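Local atomic coordinates of YjbQ family protein (PDB entry 1VPH), a protein that is of unknown function but belongs to the YjbQ (UPF0047) family and holds a potassium ion in the crystal. Residues C[46-55]-C[109-120]. Sequence-based numbering, arbitrary orientation.
Sequences IKNGICLIFV and AERVFPVREGKL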
ATOM      1  N   ILE C  46      10.081  -0.350  21.511  1.00 21.48           N
ATOM      2  CA  ILE C  46       9.214  -1.469  21.128  1.00 20.16           C
ATOM      3  C   ILE C  46      10.126  -2.473  20.404  1.00 21.62           C
ATOM      4  O   ILE C  46      10.964  -2.066  19.591  1.00 23.42           O
ATOM      5  CB  ILE C  46       7.993  -0.961  20.280  1.00 18.72           C
ATOM      6  CG1 ILE C  46       7.056  -0.116  21.157  1.00 18.60           C
ATOM      7  CG2 ILE C  46       7.185  -2.128  19.689  1.00 18.58           C
ATOM      8  CD1 ILE C  46       5.979   0.612  20.439  1.00 24.42           C
ATOM      9  N   LYS C  47       9.988  -3.752  20.722  1.00 19.49           N
ATOM     10  CA  LYS C  47      10.824  -4.807  20.122  1.00 22.44           C
ATOM     11  C   LYS C  47      10.140  -5.504  18.957  1.00 21.92           C
ATOM     12  O   LYS C  47      10.793  -5.909  18.019  1.00 21.74           O
ATOM     13  CB  LYS C  47      11.250  -5.833  21.180  1.00 24.65           C
ATOM     14  CG  LYS C  47      11.958  -5.212  22.366  1.00 25.51           C
ATOM     15  CD  LYS C  47      13.213  -4.407  22.019  1.00 26.03           C
ATOM     16  CE  LYS C  47      13.929  -3.885  23.303  1.00 27.27           C
ATOM     17  NZ  LYS C  47      15.074  -3.054  22.930  1.00 29.87           N
ATOM     18  N   ASN C  48       8.837  -5.737  19.081  1.00 18.45           N
ATOM     19  CA  ASN C  48       8.105  -6.549  18.114  1.00 18.50           C
ATOM     20  C   ASN C  48       6.795  -5.883  17.804  1.00 18.67           C
ATOM     21  O   ASN C  48       5.989  -5.638  18.685  1.00 20.02           O
ATOM     22  CB  ASN C  48       7.865  -7.925  18.710  1.00 21.27           C
ATOM     23  CG  ASN C  48       9.132  -8.604  19.045  1.00 22.42           C
ATOM     24  OD1 ASN C  48      10.045  -8.643  18.199  1.00 26.61           O
ATOM     25  ND2 ASN C  48       9.259  -9.087  20.308  1.00 21.06           N
ATOM     26  N   GLY C  49       6.596  -5.530  16.531  1.00 19.09           N
ATOM     27  CA  GLY C  49       5.398  -4.829  16.164  1.00 18.70           C
ATOM     28  C   GLY C  49       5.468  -4.386  14.724  1.00 18.63           C
ATOM     29  O   GLY C  49       6.043  -5.097  13.874  1.00 18.25           O
ATOM     30  N   ILE C  50       4.891  -3.227  14.465  1.00 17.86           N
ATOM     31  CA  ILE C  50       4.879  -2.670  13.141  1.00 18.26           C
ATOM     32  C   ILE C  50       5.310  -1.217  13.185  1.00 18.69           C
ATOM     33  O   ILE C  50       5.236  -0.553  14.223  1.00 19.18           O
ATOM     34  CB  ILE C  50       3.502  -2.792  12.437  1.00 19.14           C
ATOM     35  CG1 ILE C  50       2.401  -2.129  13.253  1.00 22.23           C
ATOM     36  CG2 ILE C  50       3.142  -4.272  12.221  1.00 25.71           C
ATOM     37  CD1 ILE C  50       1.138  -1.871  12.472  1.00 32.51           C
ATOM     38  N   CYS C  51       5.801  -0.735  12.047  1.00 16.91           N
ATOM     39  CA  CYS C  51       6.162   0.659  11.924  1.00 18.45           C
ATOM     40  C   CYS C  51       5.385   1.178  10.694  1.00 19.40           C
ATOM     41  O   CYS C  51       5.596   0.684   9.560  1.00 19.54           O
ATOM     42  CB  CYS C  51       7.643   0.815  11.756  1.00 19.28           C
ATOM     43  SG  CYS C  51       8.160   2.492  11.341  1.00 22.99           S
ATOM     44  N   LEU C  52       4.482   2.121  10.954  1.00 17.38           N
ATOM     45  CA  LEU C  52       3.746   2.863   9.966  1.00 18.99           C
ATOM     46  C   LEU C  52       4.456   4.177   9.659  1.00 18.92           C
ATOM     47  O   LEU C  52       4.714   4.973  10.545  1.00 19.59           O
ATOM     48  CB  LEU C  52       2.329   3.187  10.498  1.00 18.64           C
ATOM     49  CG  LEU C  52       1.405   4.045   9.625  1.00 25.33           C
ATOM     50  CD1 LEU C  52       1.068   3.357   8.266  1.00 25.14           C
ATOM     51  CD2 LEU C  52       0.089   4.442  10.321  1.00 21.51           C
ATOM     52  N   ILE C  53       4.746   4.409   8.380  1.00 17.03           N
ATOM     53  CA  ILE C  53       5.334   5.650   7.915  1.00 18.02           C
ATOM     54  C   ILE C  53       4.331   6.281   6.957  1.00 19.11           C
ATOM     55  O   ILE C  53       4.028   5.691   5.906  1.00 20.61           O
ATOM     56  CB  ILE C  53       6.643   5.353   7.137  1.00 17.26           C
ATOM     57  CG1 ILE C  53       7.616   4.550   8.000  1.00 20.24           C
ATOM     58  CG2 ILE C  53       7.272   6.647   6.633  1.00 19.69           C
ATOM     59  CD1 ILE C  53       7.761   3.117   7.582  1.00 23.60           C
ATOM     60  N   PHE C  54       3.819   7.446   7.318  1.00 17.66           N
ATOM     61  CA  PHE C  54       2.571   8.015   6.748  1.00 18.22           C
ATOM     62  C   PHE C  54       2.731   9.511   6.492  1.00 16.93           C
ATOM     63  O   PHE C  54       3.256  10.228   7.342  1.00 18.13           O
ATOM     64  CB  PHE C  54       1.406   7.728   7.689  1.00 18.08           C
ATOM     65  CG  PHE C  54       0.092   8.357   7.279  1.00 15.70           C
ATOM     66  CD1 PHE C  54      -0.814   7.693   6.443  1.00 21.86           C
ATOM     67  CD2 PHE C  54      -0.253   9.627   7.721  1.00 24.53           C
ATOM     68  CE1 PHE C  54      -2.002   8.314   6.075  1.00 19.15           C
ATOM     69  CE2 PHE C  54      -1.465  10.237   7.327  1.00 20.67           C
ATOM     70  CZ  PHE C  54      -2.328   9.561   6.528  1.00 22.70           C
ATOM     71  N   VAL C  55       2.314   9.950   5.301  1.00 18.28           N
ATOM     72  CA  VAL C  55       2.231  11.395   5.002  1.00 20.47           C
ATOM     73  C   VAL C  55       0.775  11.806   4.902  1.00 20.81           C
ATOM     74  O   VAL C  55      -0.057  11.226   4.181  1.00 20.91           O
ATOM     75  CB  VAL C  55       2.977  11.820   3.751  1.00 20.24           C
ATOM     76  CG1 VAL C  55       4.417  11.508   3.876  1.00 23.31           C
ATOM     77  CG2 VAL C  55       2.454  11.146   2.565  1.00 19.13           C
ATOM     78  N   ALA C 109      -0.017   6.940   0.490  1.00 21.89           N
ATOM     79  CA  ALA C 109       0.507   7.814   1.551  1.00 21.68           C
ATOM     80  C   ALA C 109       1.344   7.110   2.590  1.00 21.78           C
ATOM     81  O   ALA C 109       1.968   7.799   3.436  1.00 21.41           O
ATOM     82  CB  ALA C 109      -0.643   8.424   2.266  1.00 23.13           C
ATOM     83  N   GLU C 110       1.306   5.770   2.607  1.00 19.42           N
ATOM     84  CA  GLU C 110       1.937   5.015   3.723  1.00 20.73           C
ATOM     85  C   GLU C 110       2.630   3.763   3.311  1.00 22.34           C
ATOM     86  O   GLU C 110       2.280   3.176   2.281  1.00 19.13           O
ATOM     87  CB  GLU C 110       0.939   4.683   4.811  1.00 21.39           C
ATOM     88  CG  GLU C 110       0.123   3.397   4.675  1.00 29.82           C
ATOM     89  CD  GLU C 110      -1.177   3.561   3.866  1.00 42.74           C
ATOM     90  OE1 GLU C 110      -1.656   4.707   3.709  1.00 59.53           O
ATOM     91  OE2 GLU C 110      -1.729   2.519   3.411  1.00 35.34           O
ATOM     92  N   ARG C 111       3.611   3.365   4.115  1.00 21.08           N
ATOM     93  CA  ARG C 111       4.158   2.063   4.024  1.00 19.87           C
ATOM     94  C   ARG C 111       4.232   1.503   5.447  1.00 19.75           C
ATOM     95  O   ARG C 111       4.350   2.234   6.408  1.00 19.07           O
ATOM     96  CB  ARG C 111       5.522   2.096   3.351  1.00 20.70           C
ATOM     97  CG  ARG C 111       5.554   2.352   1.873  1.00 20.61           C
ATOM     98  CD  ARG C 111       4.794   1.288   1.072  1.00 26.75           C
ATOM     99  NE  ARG C 111       4.943   1.565  -0.348  1.00 28.18           N
ATOM    100  CZ  ARG C 111       4.138   2.309  -1.086  1.00 30.80           C
ATOM    101  NH1 ARG C 111       3.072   2.883  -0.568  1.00 23.96           N
ATOM    102  NH2 ARG C 111       4.401   2.456  -2.387  1.00 35.73           N
ATOM    103  N   VAL C 112       4.104   0.204   5.549  1.00 18.30           N
ATOM    104  CA  VAL C 112       4.105  -0.490   6.864  1.00 18.03           C
ATOM    105  C   VAL C 112       5.245  -1.512   6.848  1.00 19.95           C
ATOM    106  O   VAL C 112       5.378  -2.297   5.876  1.00 21.45           O
ATOM    107  CB  VAL C 112       2.806  -1.168   7.160  1.00 19.68           C
ATOM    108  CG1 VAL C 112       2.850  -1.878   8.512  1.00 19.51           C
ATOM    109  CG2 VAL C 112       1.682  -0.155   7.109  1.00 19.40           C
ATOM    110  N   PHE C 113       6.113  -1.438   7.851  1.00 17.45           N
ATOM    111  CA  PHE C 113       7.254  -2.354   7.970  1.00 16.71           C
ATOM    112  C   PHE C 113       7.099  -3.201   9.256  1.00 18.08           C
ATOM    113  O   PHE C 113       6.514  -2.735  10.239  1.00 18.98           O
ATOM    114  CB  PHE C 113       8.586  -1.605   8.058  1.00 17.50           C
ATOM    115  CG  PHE C 113       9.099  -1.085   6.751  1.00 19.18           C
ATOM    116  CD1 PHE C 113       8.490  -0.026   6.147  1.00 19.85           C
ATOM    117  CD2 PHE C 113      10.205  -1.679   6.145  1.00 21.40           C
ATOM    118  CE1 PHE C 113       8.933   0.435   4.937  1.00 23.50           C
ATOM    119  CE2 PHE C 113      10.667  -1.222   4.939  1.00 22.61           C
ATOM    120  CZ  PHE C 113      10.036  -0.147   4.336  1.00 24.17           C
ATOM    121  N   PRO C 114       7.642  -4.437   9.241  1.00 17.87           N
ATOM    122  CA  PRO C 114       7.706  -5.151  10.489  1.00 17.93           C
ATOM    123  C   PRO C 114       8.819  -4.573  11.351  1.00 18.30           C
ATOM    124  O   PRO C 114       9.778  -4.018  10.831  1.00 19.57           O
ATOM    125  CB  PRO C 114       8.074  -6.596  10.095  1.00 15.77           C
ATOM    126  CG  PRO C 114       7.981  -6.648   8.615  1.00 18.96           C
ATOM    127  CD  PRO C 114       8.232  -5.234   8.164  1.00 17.03           C
ATOM    128  N   VAL C 115       8.631  -4.700  12.654  1.00 17.44           N
ATOM    129  CA  VAL C 115       9.640  -4.404  13.656  1.00 18.18           C
ATOM    130  C   VAL C 115       9.823  -5.685  14.450  1.00 17.49           C
ATOM    131  O   VAL C 115       8.868  -6.243  14.952  1.00 16.80           O
ATOM    132  CB  VAL C 115       9.215  -3.221  14.557  1.00 18.09           C
ATOM    133  CG1 VAL C 115      10.218  -3.033  15.737  1.00 17.93           C
ATOM    134  CG2 VAL C 115       9.104  -1.968  13.747  1.00 20.18           C
ATOM    135  N   ARG C 116      11.068  -6.198  14.490  1.00 20.73           N
ATOM    136  CA  ARG C 116      11.304  -7.546  14.987  1.00 22.44           C
ATOM    137  C   ARG C 116      12.596  -7.582  15.754  1.00 24.40           C
ATOM    138  O   ARG C 116      13.606  -6.988  15.348  1.00 24.33           O
ATOM    139  CB  ARG C 116      11.316  -8.532  13.838  1.00 25.58           C
ATOM    140  CG  ARG C 116      11.266 -10.002  14.301  1.00 28.44           C
ATOM    141  CD  ARG C 116      10.961 -10.860  13.147  1.00 25.92           C
ATOM    142  NE  ARG C 116      10.810 -12.284  13.449  1.00 31.61           N
ATOM    143  CZ  ARG C 116      10.681 -13.214  12.505  1.00 25.09           C
ATOM    144  NH1 ARG C 116      10.654 -12.861  11.225  1.00 34.37           N
ATOM    145  NH2 ARG C 116      10.570 -14.505  12.814  1.00 30.80           N
ATOM    146  N   GLU C 117      12.533  -8.239  16.916  1.00 27.20           N
ATOM    147  CA  GLU C 117      13.657  -8.365  17.847  1.00 29.75           C
ATOM    148  C   GLU C 117      14.372  -7.048  17.879  1.00 27.48           C
ATOM    149  O   GLU C 117      15.561  -7.022  17.714  1.00 28.92           O
ATOM    150  CB  GLU C 117      14.602  -9.539  17.518  1.00 30.92           C
ATOM    151  CG  GLU C 117      13.934 -10.937  17.560  1.00 34.03           C
ATOM    152  CD  GLU C 117      12.631 -10.987  18.361  1.00 48.73           C
ATOM    153  OE1 GLU C 117      12.690 -11.167  19.603  1.00 60.66           O
ATOM    154  OE2 GLU C 117      11.542 -10.857  17.735  1.00 53.54           O
ATOM    155  N   GLY C 118      13.596  -5.961  17.980  1.00 28.13           N
ATOM    156  CA  GLY C 118      14.103  -4.565  18.087  1.00 26.90           C
ATOM    157  C   GLY C 118      14.489  -3.783  16.816  1.00 29.58           C
ATOM    158  O   GLY C 118      14.859  -2.580  16.886  1.00 30.94           O
ATOM    159  N   LYS C 119      14.417  -4.433  15.662  1.00 26.59           N
ATOM    160  CA  LYS C 119      14.935  -3.816  14.441  1.00 27.18           C
ATOM    161  C   LYS C 119      13.811  -3.601  13.412  1.00 24.73           C
ATOM    162  O   LYS C 119      12.927  -4.385  13.330  1.00 21.62           O
ATOM    163  CB  LYS C 119      16.029  -4.698  13.857  1.00 30.29           C
ATOM    164  N   LEU C 120      13.918  -2.554  12.602  1.00 23.74           N
ATOM    165  CA  LEU C 120      13.091  -2.445  11.417  1.00 23.79           C
ATOM    166  C   LEU C 120      13.491  -3.624  10.543  1.00 24.26           C
ATOM    167  O   LEU C 120      14.686  -3.853  10.321  1.00 22.48           O
ATOM    168  CB  LEU C 120      13.376  -1.133  10.668  1.00 27.57           C
ATOM    169  CG  LEU C 120      12.426  -0.378   9.779  1.00 27.70           C
ATOM    170  CD1 LEU C 120      11.056  -0.135  10.411  1.00 27.89           C
ATOM    171  CD2 LEU C 120      13.111   0.966   9.311  1.00 25.89           C
TER
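Asn48 reaches over to the turn at 116-119, where its OD1 accepts the backbone N-H of Glu117 at 2.8 Å (OD1 to N), with the donor nearly in line with the C=O bond. Beside it Lys47 O takes the amide of Gly118, O to N 2.8 Å, in the carbonyl plane and on a lone pair, so two successive turn amides are gripped by two successive residues. The Asn48 amide is fixed from its other end, since ND2 bonds to Glu149 OE2. Cut back to an alanine, this position would probably leave the Glu117 amide without its acceptor and Glu149 without the ND2 bond, the turn held to 46-55 mainly by Lys47-Gly118.

Val115 is worth following outward. Its CB rests on the Gly49 carbonyl, 3.7 Å from Gly49 O; CG1, anti to the backbone N (chi1 173°), runs up to Lys47 O; CG2 goes to Cys51 CB, 3.7 Å away. Leu120 CD1 meets the same Cys51 CB, and Val37 and Val41 of helix 34-44 pack over Cys51, Val115 and Leu120. Farther along this face, Ile53 CD1 lies 3.5 Å from Phe113 CD1.

On the face of Leu52 and Phe54, Leu52 CD1 touches both Val112 CG2 and Glu110 CB, while Glu110 CB comes to the edge of the Phe54 ring. Glu110 OE2 bonds to Val112 N of the third subunit, whose Phe113 ring meets Phe54.

Paired backbone bonds from Gly49 to Ile53 make 49-55 and 110-116 antiparallel neighbours in the five-stranded sheet of the YjbQ-like fold, and the type I' turn at Arg116-Lys119 closes a beta hairpin with 119-120.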